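Local coordinates for protein aminoglycoside 6-adenylyltransferase (Bacillus subtilis, PDB 2PBE) that confers streptomycin resistance by transferring a nucleotide from ATP or GTP to the 6-hydroxyl of streptomycin, and also adenylylates streptidine, at residues A[143-157]-A[194-208]. Residues are numbered along the deposited sequence; the frame is centred on the assembly and turned at random.
Sequences QYWIKRPTAREFDDC and RMMAWHIASQKGYSF
This is a buried contact of two parts: an antiparallel bridge of Ile146 with Phe208 at the edge of the sheet, and packing of the start of helix 151-173 against Trp198 of helix 177-204. Two backbone bonds make the bridge: Ile146 N to Phe208 O (2.8 Å) and Phe208 N to Ile146 O (3.0 Å). Both side chains turn to the helix 177-204 side, where Ile146 CG2 lies over a face of the Phe208 ring. Ile146 CG1 meets Ala197 CB at 3.6 Å, while CD1 reaches Arg194 CG and the Trp198 ring. The Trp145 ring lies along the backbone of Phe208, whose O sits over one face.

Pro149 CB stands almost on the normal of the six-membered ring of Trp198, 3.5 Å from the centroid. Arg194 CG, one turn earlier in the same helix, lies over the rim of the opposite face. Trp198 CZ3 touches Cys157 CB at 3.4 Å, and a water accepts from NE1 in the ring plane. Beyond Cys157, the selenomethionine Met195 bends at chi2 and chi3 (51° and 77°), which bring SE and CE to Phe154 in an oblique Met-aromatic contact.

Arg194 passes across Ile146 at a slant and donates from NH2 to Gln143 O (2.7 Å, 149° at the hydrogen). Apolar packing therefore joins the helices, while the polar bonds across the contact fix the edge strand and the residues just before it.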
ATOM      1  N   GLN A 143       7.576   0.693  -7.708  1.00 50.33           N
ATOM      2  CA  GLN A 143       6.365   1.243  -8.295  1.00 47.11           C
ATOM      3  C   GLN A 143       5.280   1.393  -7.229  1.00 45.16           C
ATOM      4  O   GLN A 143       4.511   2.362  -7.220  1.00 44.42           O
ATOM      5  CB  GLN A 143       5.880   0.290  -9.381  1.00 47.25           C
ATOM      6  CG  GLN A 143       4.616   0.729 -10.076  1.00 49.38           C
ATOM      7  CD  GLN A 143       3.971  -0.386 -10.873  1.00 51.50           C
ATOM      8  OE1 GLN A 143       2.949  -0.181 -11.523  1.00 52.10           O
ATOM      9  NE2 GLN A 143       4.565  -1.589 -10.820  1.00 52.28           N
ATOM     10  N   TYR A 144       5.234   0.422  -6.321  1.00 43.00           N
ATOM     11  CA  TYR A 144       4.242   0.407  -5.263  1.00 40.06           C
ATOM     12  C   TYR A 144       4.736   0.919  -3.915  1.00 38.12           C
ATOM     13  O   TYR A 144       3.949   1.074  -2.982  1.00 38.46           O
ATOM     14  CB  TYR A 144       3.704  -1.008  -5.081  1.00 41.05           C
ATOM     15  CG  TYR A 144       3.133  -1.618  -6.331  1.00 44.17           C
ATOM     16  CD1 TYR A 144       1.935  -1.118  -6.903  1.00 45.25           C
ATOM     17  CD2 TYR A 144       3.773  -2.717  -6.958  1.00 46.02           C
ATOM     18  CE1 TYR A 144       1.372  -1.709  -8.089  1.00 46.12           C
ATOM     19  CE2 TYR A 144       3.221  -3.326  -8.140  1.00 47.04           C
ATOM     20  CZ  TYR A 144       2.017  -2.815  -8.693  1.00 46.99           C
ATOM     21  OH  TYR A 144       1.466  -3.394  -9.817  1.00 49.62           O
ATOM     22  N   TRP A 145       6.027   1.205  -3.808  1.00 35.09           N
ATOM     23  CA  TRP A 145       6.567   1.660  -2.536  1.00 32.26           C
ATOM     24  C   TRP A 145       6.148   3.076  -2.151  1.00 32.14           C
ATOM     25  O   TRP A 145       6.267   4.006  -2.946  1.00 33.76           O
ATOM     26  CB  TRP A 145       8.098   1.572  -2.508  1.00 30.14           C
ATOM     27  CG  TRP A 145       8.632   1.648  -1.107  1.00 27.95           C
ATOM     28  CD1 TRP A 145       9.484   2.592  -0.609  1.00 26.83           C
ATOM     29  CD2 TRP A 145       8.335   0.757  -0.023  1.00 27.58           C
ATOM     30  NE1 TRP A 145       9.743   2.345   0.721  1.00 27.78           N
ATOM     31  CE2 TRP A 145       9.054   1.230   1.112  1.00 27.33           C
ATOM     32  CE3 TRP A 145       7.528  -0.397   0.105  1.00 26.91           C
ATOM     33  CZ2 TRP A 145       8.997   0.591   2.377  1.00 25.55           C
ATOM     34  CZ3 TRP A 145       7.467  -1.045   1.371  1.00 26.45           C
ATOM     35  CH2 TRP A 145       8.208  -0.534   2.489  1.00 26.74           C
ATOM     36  N   ILE A 146       5.672   3.224  -0.920  1.00 30.41           N
ATOM     37  CA  ILE A 146       5.237   4.517  -0.403  1.00 29.52           C
ATOM     38  C   ILE A 146       6.009   4.887   0.862  1.00 30.46           C
ATOM     39  O   ILE A 146       6.200   4.052   1.737  1.00 32.39           O
ATOM     40  CB  ILE A 146       3.701   4.498  -0.110  1.00 28.92           C
ATOM     41  CG1 ILE A 146       2.918   4.517  -1.429  1.00 25.78           C
ATOM     42  CG2 ILE A 146       3.298   5.666   0.819  1.00 27.94           C
ATOM     43  CD1 ILE A 146       3.109   5.782  -2.261  1.00 25.34           C
ATOM     44  N   LYS A 147       6.452   6.139   0.939  1.00 31.07           N
ATOM     45  CA  LYS A 147       7.178   6.680   2.088  1.00 32.83           C
ATOM     46  C   LYS A 147       7.173   8.195   1.909  1.00 32.92           C
ATOM     47  O   LYS A 147       6.865   8.674   0.822  1.00 31.93           O
ATOM     48  CB  LYS A 147       8.609   6.156   2.128  1.00 35.31           C
ATOM     49  CG  LYS A 147       9.362   6.252   0.825  1.00 39.94           C
ATOM     50  CD  LYS A 147      10.862   6.116   1.042  1.00 42.97           C
ATOM     51  CE  LYS A 147      11.442   7.408   1.623  1.00 46.04           C
ATOM     52  NZ  LYS A 147      11.213   8.577   0.701  1.00 48.35           N
ATOM     53  N   ARG A 148       7.498   8.944   2.967  1.00 34.68           N
ATOM     54  CA  ARG A 148       7.482  10.413   2.901  1.00 36.00           C
ATOM     55  C   ARG A 148       8.187  10.916   1.637  1.00 34.27           C
ATOM     56  O   ARG A 148       9.377  10.640   1.413  1.00 34.56           O
ATOM     57  CB  ARG A 148       8.130  11.049   4.150  1.00 39.11           C
ATOM     58  CG  ARG A 148       7.720  12.530   4.378  1.00 45.68           C
ATOM     59  CD  ARG A 148       8.848  13.340   5.021  1.00 49.03           C
ATOM     60  NE  ARG A 148      10.048  13.184   4.201  1.00 54.45           N
ATOM     61  CZ  ARG A 148      11.039  14.071   4.067  1.00 55.55           C
ATOM     62  NH1 ARG A 148      11.002  15.225   4.720  1.00 55.63           N
ATOM     63  NH2 ARG A 148      12.055  13.815   3.245  1.00 54.99           N
ATOM     64  N   PRO A 149       7.473  11.673   0.802  1.00 32.02           N
ATOM     65  CA  PRO A 149       8.125  12.152  -0.411  1.00 32.05           C
ATOM     66  C   PRO A 149       9.104  13.265  -0.141  1.00 32.54           C
ATOM     67  O   PRO A 149       8.985  13.973   0.864  1.00 32.61           O
ATOM     68  CB  PRO A 149       6.955  12.627  -1.264  1.00 32.71           C
ATOM     69  CG  PRO A 149       6.006  13.155  -0.243  1.00 31.41           C
ATOM     70  CD  PRO A 149       6.058  12.091   0.841  1.00 31.23           C
ATOM     71  N   THR A 150      10.089  13.386  -1.023  1.00 31.74           N
ATOM     72  CA  THR A 150      11.053  14.460  -0.929  1.00 33.20           C
ATOM     73  C   THR A 150      10.367  15.531  -1.773  1.00 33.54           C
ATOM     74  O   THR A 150       9.401  15.224  -2.491  1.00 34.62           O
ATOM     75  CB  THR A 150      12.387  14.070  -1.573  1.00 34.35           C
ATOM     76  OG1 THR A 150      12.186  13.775  -2.956  1.00 36.12           O
ATOM     77  CG2 THR A 150      12.952  12.847  -0.894  1.00 34.22           C
ATOM     78  N   ALA A 151      10.838  16.772  -1.687  1.00 31.82           N
ATOM     79  CA  ALA A 151      10.234  17.865  -2.450  1.00 30.33           C
ATOM     80  C   ALA A 151      10.155  17.508  -3.933  1.00 30.38           C
ATOM     81  O   ALA A 151       9.148  17.772  -4.617  1.00 29.26           O
ATOM     82  CB  ALA A 151      11.044  19.133  -2.261  1.00 27.25           C
ATOM     83  N   ARG A 152      11.215  16.871  -4.412  1.00 30.30           N
ATOM     84  CA  ARG A 152      11.303  16.469  -5.801  1.00 31.02           C
ATOM     85  C   ARG A 152      10.337  15.339  -6.160  1.00 31.19           C
ATOM     86  O   ARG A 152       9.650  15.407  -7.177  1.00 31.09           O
ATOM     87  CB  ARG A 152      12.731  16.049  -6.107  1.00 32.05           C
ATOM     88  CG  ARG A 152      12.962  15.658  -7.527  1.00 33.92           C
ATOM     89  CD  ARG A 152      14.433  15.495  -7.771  1.00 35.70           C
ATOM     90  NE  ARG A 152      14.665  15.160  -9.168  1.00 38.36           N
ATOM     91  CZ  ARG A 152      15.851  14.881  -9.681  1.00 38.66           C
ATOM     92  NH1 ARG A 152      16.937  14.896  -8.915  1.00 38.12           N
ATOM     93  NH2 ARG A 152      15.950  14.566 -10.968  1.00 39.84           N
ATOM     94  N   GLU A 153      10.284  14.301  -5.334  1.00 30.09           N
ATOM     95  CA  GLU A 153       9.387  13.204  -5.614  1.00 29.31           C
ATOM     96  C   GLU A 153       7.974  13.748  -5.637  1.00 28.67           C
ATOM     97  O   GLU A 153       7.157  13.353  -6.471  1.00 27.63           O
ATOM     98  CB  GLU A 153       9.514  12.120  -4.550  1.00 30.23           C
ATOM     99  CG  GLU A 153      10.747  11.269  -4.699  1.00 33.25           C
ATOM    100  CD  GLU A 153      10.986  10.364  -3.512  1.00 36.06           C
ATOM    101  OE1 GLU A 153      11.742   9.384  -3.657  1.00 38.25           O
ATOM    102  OE2 GLU A 153      10.435  10.636  -2.432  1.00 38.40           O
ATOM    103  N   PHE A 154       7.697  14.675  -4.726  1.00 28.05           N
ATOM    104  CA  PHE A 154       6.373  15.275  -4.636  1.00 27.87           C
ATOM    105  C   PHE A 154       6.032  15.950  -5.962  1.00 28.68           C
ATOM    106  O   PHE A 154       4.987  15.681  -6.566  1.00 28.37           O
ATOM    107  CB  PHE A 154       6.342  16.306  -3.510  1.00 27.85           C
ATOM    108  CG  PHE A 154       5.086  17.119  -3.472  1.00 27.61           C
ATOM    109  CD1 PHE A 154       3.878  16.557  -3.016  1.00 28.36           C
ATOM    110  CD2 PHE A 154       5.071  18.442  -3.956  1.00 28.40           C
ATOM    111  CE1 PHE A 154       2.666  17.309  -3.040  1.00 27.52           C
ATOM    112  CE2 PHE A 154       3.872  19.200  -3.985  1.00 27.92           C
ATOM    113  CZ  PHE A 154       2.666  18.628  -3.524  1.00 27.31           C
ATOM    114  N   ASP A 155       6.923  16.832  -6.397  1.00 29.06           N
ATOM    115  CA  ASP A 155       6.747  17.549  -7.641  1.00 27.95           C
ATOM    116  C   ASP A 155       6.587  16.564  -8.798  1.00 27.91           C
ATOM    117  O   ASP A 155       5.779  16.779  -9.696  1.00 28.05           O
ATOM    118  CB  ASP A 155       7.944  18.459  -7.878  1.00 27.57           C
ATOM    119  CG  ASP A 155       7.798  19.267  -9.134  1.00 30.72           C
ATOM    120  OD1 ASP A 155       8.114  18.731 -10.229  1.00 32.24           O
ATOM    121  OD2 ASP A 155       7.346  20.427  -9.030  1.00 31.67           O
ATOM    122  N   ASP A 156       7.334  15.468  -8.764  1.00 27.13           N
ATOM    123  CA  ASP A 156       7.215  14.482  -9.820  1.00 26.89           C
ATOM    124  C   ASP A 156       5.795  13.899  -9.901  1.00 27.32           C
ATOM    125  O   ASP A 156       5.219  13.812 -10.977  1.00 28.23           O
ATOM    126  CB  ASP A 156       8.213  13.347  -9.630  1.00 29.13           C
ATOM    127  CG  ASP A 156       9.654  13.772  -9.866  1.00 32.07           C
ATOM    128  OD1 ASP A 156       9.895  14.764 -10.582  1.00 32.09           O
ATOM    129  OD2 ASP A 156      10.550  13.085  -9.342  1.00 33.73           O
ATOM    130  N   CYS A 157       5.223  13.520  -8.767  1.00 27.27           N
ATOM    131  CA  CYS A 157       3.875  12.958  -8.789  1.00 27.52           C
ATOM    132  C   CYS A 157       2.859  13.920  -9.382  1.00 27.31           C
ATOM    133  O   CYS A 157       1.953  13.501 -10.101  1.00 27.54           O
ATOM    134  CB  CYS A 157       3.423  12.561  -7.389  1.00 27.42           C
ATOM    135  SG  CYS A 157       1.855  11.656  -7.388  1.00 28.27           S
ATOM    136  N   ARG A 194      -1.190   7.437  -5.023  1.00 33.80           N
ATOM    137  CA  ARG A 194       0.120   7.632  -4.409  1.00 35.07           C
ATOM    138  C   ARG A 194       0.039   8.864  -3.550  1.00 35.06           C
ATOM    139  O   ARG A 194       0.531   8.874  -2.432  1.00 35.45           O
ATOM    140  CB  ARG A 194       1.202   7.848  -5.468  1.00 36.50           C
ATOM    141  CG  ARG A 194       2.601   8.006  -4.900  1.00 37.67           C
ATOM    142  CD  ARG A 194       3.610   8.192  -6.007  1.00 40.92           C
ATOM    143  NE  ARG A 194       3.586   7.095  -6.978  1.00 43.11           N
ATOM    144  CZ  ARG A 194       4.215   5.939  -6.798  1.00 46.03           C
ATOM    145  NH1 ARG A 194       4.932   5.716  -5.686  1.00 41.85           N
ATOM    146  NH2 ARG A 194       4.116   5.006  -7.735  1.00 48.55           N
HETATM  147  N   MSE A 195      -0.581   9.908  -4.091  1.00 35.77           N
HETATM  148  CA  MSE A 195      -0.747  11.167  -3.367  1.00 37.36           C
HETATM  149  C   MSE A 195      -1.529  10.923  -2.076  1.00 36.71           C
HETATM  150  O   MSE A 195      -1.209  11.489  -1.024  1.00 36.16           O
HETATM  151  CB  MSE A 195      -1.496  12.187  -4.243  1.00 39.01           C
HETATM  152  CG  MSE A 195      -1.478  13.607  -3.688  1.00 41.77           C
HETATM  153 SE   MSE A 195       0.317  14.236  -3.207  1.00 49.23          SE
HETATM  154  CE  MSE A 195       1.034  14.631  -4.999  1.00 44.37           C
HETATM  155  N   MSE A 196      -2.556  10.083  -2.164  1.00 35.40           N
HETATM  156  CA  MSE A 196      -3.360   9.779  -0.998  1.00 35.29           C
HETATM  157  C   MSE A 196      -2.552   8.931  -0.018  1.00 33.81           C
HETATM  158  O   MSE A 196      -2.655   9.100   1.198  1.00 31.72           O
HETATM  159  CB  MSE A 196      -4.629   9.045  -1.424  1.00 38.49           C
HETATM  160  CG  MSE A 196      -5.578   9.920  -2.223  1.00 43.00           C
HETATM  161 SE   MSE A 196      -7.161   9.025  -2.956  1.00 53.22          SE
HETATM  162  CE  MSE A 196      -8.421   9.180  -1.491  1.00 48.97           C
ATOM    163  N   ALA A 197      -1.737   8.029  -0.552  1.00 32.97           N
ATOM    164  CA  ALA A 197      -0.914   7.179   0.292  1.00 33.18           C
ATOM    165  C   ALA A 197       0.118   8.031   1.020  1.00 33.60           C
ATOM    166  O   ALA A 197       0.382   7.810   2.206  1.00 35.66           O
ATOM    167  CB  ALA A 197      -0.227   6.110  -0.543  1.00 31.73           C
ATOM    168  N   TRP A 198       0.680   9.011   0.313  1.00 32.89           N
ATOM    169  CA  TRP A 198       1.681   9.895   0.913  1.00 32.56           C
ATOM    170  C   TRP A 198       1.047  10.701   2.043  1.00 32.39           C
ATOM    171  O   TRP A 198       1.708  11.071   3.020  1.00 32.86           O
ATOM    172  CB  TRP A 198       2.261  10.857  -0.124  1.00 33.39           C
ATOM    173  CG  TRP A 198       3.328  10.272  -1.053  1.00 35.45           C
ATOM    174  CD1 TRP A 198       4.027   9.109  -0.870  1.00 35.68           C
ATOM    175  CD2 TRP A 198       3.874  10.882  -2.232  1.00 35.72           C
ATOM    176  NE1 TRP A 198       4.976   8.955  -1.851  1.00 36.27           N
ATOM    177  CE2 TRP A 198       4.914  10.023  -2.703  1.00 35.92           C
ATOM    178  CE3 TRP A 198       3.597  12.077  -2.943  1.00 34.64           C
ATOM    179  CZ2 TRP A 198       5.689  10.315  -3.863  1.00 35.37           C
ATOM    180  CZ3 TRP A 198       4.369  12.381  -4.102  1.00 33.49           C
ATOM    181  CH2 TRP A 198       5.406  11.489  -4.544  1.00 35.97           C
ATOM    182  N   HIS A 199      -0.242  10.988   1.898  1.00 31.73           N
ATOM    183  CA  HIS A 199      -0.954  11.720   2.930  1.00 31.94           C
ATOM    184  C   HIS A 199      -1.090  10.815   4.169  1.00 32.46           C
ATOM    185  O   HIS A 199      -0.847  11.250   5.286  1.00 32.56           O
ATOM    186  CB  HIS A 199      -2.336  12.124   2.413  1.00 31.83           C
ATOM    187  CG  HIS A 199      -3.168  12.846   3.422  1.00 33.91           C
ATOM    188  ND1 HIS A 199      -2.774  14.036   3.989  1.00 35.05           N
ATOM    189  CD2 HIS A 199      -4.359  12.528   3.984  1.00 34.04           C
ATOM    190  CE1 HIS A 199      -3.689  14.422   4.864  1.00 34.90           C
ATOM    191  NE2 HIS A 199      -4.658  13.524   4.880  1.00 34.21           N
ATOM    192  N   ILE A 200      -1.471   9.557   3.952  1.00 32.76           N
ATOM    193  CA  ILE A 200      -1.663   8.597   5.046  1.00 33.09           C
ATOM    194  C   ILE A 200      -0.298   8.431   5.733  1.00 34.00           C
ATOM    195  O   ILE A 200      -0.177   8.421   6.971  1.00 32.66           O
ATOM    196  CB  ILE A 200      -2.189   7.214   4.492  1.00 33.42           C
ATOM    197  CG1 ILE A 200      -3.593   7.346   3.871  1.00 33.19           C
ATOM    198  CG2 ILE A 200      -2.227   6.199   5.607  1.00 31.60           C
ATOM    199  CD1 ILE A 200      -4.697   7.889   4.834  1.00 36.18           C
ATOM    200  N   ALA A 201       0.738   8.311   4.908  1.00 36.16           N
ATOM    201  CA  ALA A 201       2.111   8.182   5.408  1.00 40.09           C
ATOM    202  C   ALA A 201       2.545   9.386   6.257  1.00 43.14           C
ATOM    203  O   ALA A 201       3.434   9.281   7.108  1.00 44.21           O
ATOM    204  CB  ALA A 201       3.046   8.021   4.262  1.00 38.78           C
ATOM    205  N   SER A 202       1.925  10.528   5.985  1.00 46.60           N
ATOM    206  CA  SER A 202       2.213  11.750   6.717  1.00 48.22           C
ATOM    207  C   SER A 202       1.661  11.601   8.114  1.00 48.59           C
ATOM    208  O   SER A 202       2.372  11.870   9.060  1.00 48.49           O
ATOM    209  CB  SER A 202       1.579  12.945   6.014  1.00 49.33           C
ATOM    210  OG  SER A 202       1.857  14.152   6.705  1.00 51.62           O
ATOM    211  N   GLN A 203       0.420  11.131   8.232  1.00 49.08           N
ATOM    212  CA  GLN A 203      -0.206  10.962   9.545  1.00 50.47           C
ATOM    213  C   GLN A 203       0.674  10.107  10.464  1.00 51.23           C
ATOM    214  O   GLN A 203       1.246  10.591  11.457  1.00 52.19           O
ATOM    215  CB  GLN A 203      -1.574  10.276   9.439  1.00 51.31           C
ATOM    216  CG  GLN A 203      -2.267  10.317   8.085  1.00 54.36           C
ATOM    217  CD  GLN A 203      -3.199  11.505   7.915  1.00 56.44           C
ATOM    218  OE1 GLN A 203      -2.813  12.658   8.143  1.00 57.14           O
ATOM    219  NE2 GLN A 203      -4.434  11.230   7.493  1.00 57.32           N
ATOM    220  N   LYS A 204       0.776   8.831  10.102  1.00 50.70           N
ATOM    221  CA  LYS A 204       1.516   7.836  10.857  1.00 48.33           C
ATOM    222  C   LYS A 204       3.030   7.903  10.808  1.00 46.13           C
ATOM    223  O   LYS A 204       3.696   7.693  11.819  1.00 45.60           O
ATOM    224  CB  LYS A 204       1.063   6.438  10.400  1.00 50.39           C
ATOM    225  CG  LYS A 204      -0.408   6.295   9.964  1.00 49.95           C
ATOM    226  CD  LYS A 204      -1.420   6.656  11.071  1.00 51.43           C
ATOM    227  CE  LYS A 204      -1.345   5.732  12.311  1.00 50.09           C
ATOM    228  NZ  LYS A 204      -0.142   5.962  13.173  1.00 45.84           N
ATOM    229  N   GLY A 205       3.584   8.129   9.625  1.00 44.40           N
ATOM    230  CA  GLY A 205       5.032   8.180   9.494  1.00 40.88           C
ATOM    231  C   GLY A 205       5.554   6.806   9.107  1.00 39.79           C
ATOM    232  O   GLY A 205       6.737   6.522   9.291  1.00 38.71           O
ATOM    233  N   TYR A 206       4.682   5.949   8.573  1.00 39.55           N
ATOM    234  CA  TYR A 206       5.089   4.609   8.171  1.00 39.93           C
ATOM    235  C   TYR A 206       5.435   4.576   6.689  1.00 38.57           C
ATOM    236  O   TYR A 206       5.160   5.534   5.953  1.00 40.32           O
ATOM    237  CB  TYR A 206       3.973   3.576   8.414  1.00 40.67           C
ATOM    238  CG  TYR A 206       3.327   3.523   9.795  1.00 41.12           C
ATOM    239  CD1 TYR A 206       4.006   3.960  10.975  1.00 41.51           C
ATOM    240  CD2 TYR A 206       2.053   2.925   9.952  1.00 39.94           C
ATOM    241  CE1 TYR A 206       3.432   3.792  12.271  1.00 43.40           C
ATOM    242  CE2 TYR A 206       1.474   2.753  11.232  1.00 41.70           C
ATOM    243  CZ  TYR A 206       2.162   3.179  12.387  1.00 42.89           C
ATOM    244  OH  TYR A 206       1.587   2.960  13.630  1.00 43.12           O
ATOM    245  N   SER A 207       6.062   3.482   6.268  1.00 36.83           N
ATOM    246  CA  SER A 207       6.412   3.260   4.870  1.00 34.82           C
ATOM    247  C   SER A 207       5.741   1.932   4.562  1.00 33.98           C
ATOM    248  O   SER A 207       5.725   1.053   5.416  1.00 33.59           O
ATOM    249  CB  SER A 207       7.933   3.112   4.699  1.00 34.51           C
ATOM    250  OG  SER A 207       8.636   4.273   5.102  1.00 33.18           O
ATOM    251  N   PHE A 208       5.194   1.770   3.367  1.00 32.45           N
ATOM    252  CA  PHE A 208       4.536   0.515   3.050  1.00 32.77           C
ATOM    253  C   PHE A 208       4.343   0.323   1.566  1.00 33.62           C
ATOM    254  O   PHE A 208       4.694   1.187   0.769  1.00 33.89           O
ATOM    255  CB  PHE A 208       3.183   0.438   3.759  1.00 32.02           C
ATOM    256  CG  PHE A 208       2.276   1.593   3.445  1.00 30.96           C
ATOM    257  CD1 PHE A 208       1.357   1.514   2.384  1.00 29.99           C
ATOM    258  CD2 PHE A 208       2.328   2.772   4.207  1.00 29.93           C
ATOM    259  CE1 PHE A 208       0.475   2.607   2.082  1.00 30.10           C
ATOM    260  CE2 PHE A 208       1.461   3.884   3.929  1.00 29.29           C
ATOM    261  CZ  PHE A 208       0.526   3.797   2.859  1.00 27.80           C
TER
HETATM  262  O   HOH W   1       7.507   7.110  -2.329  1.00 36.09           O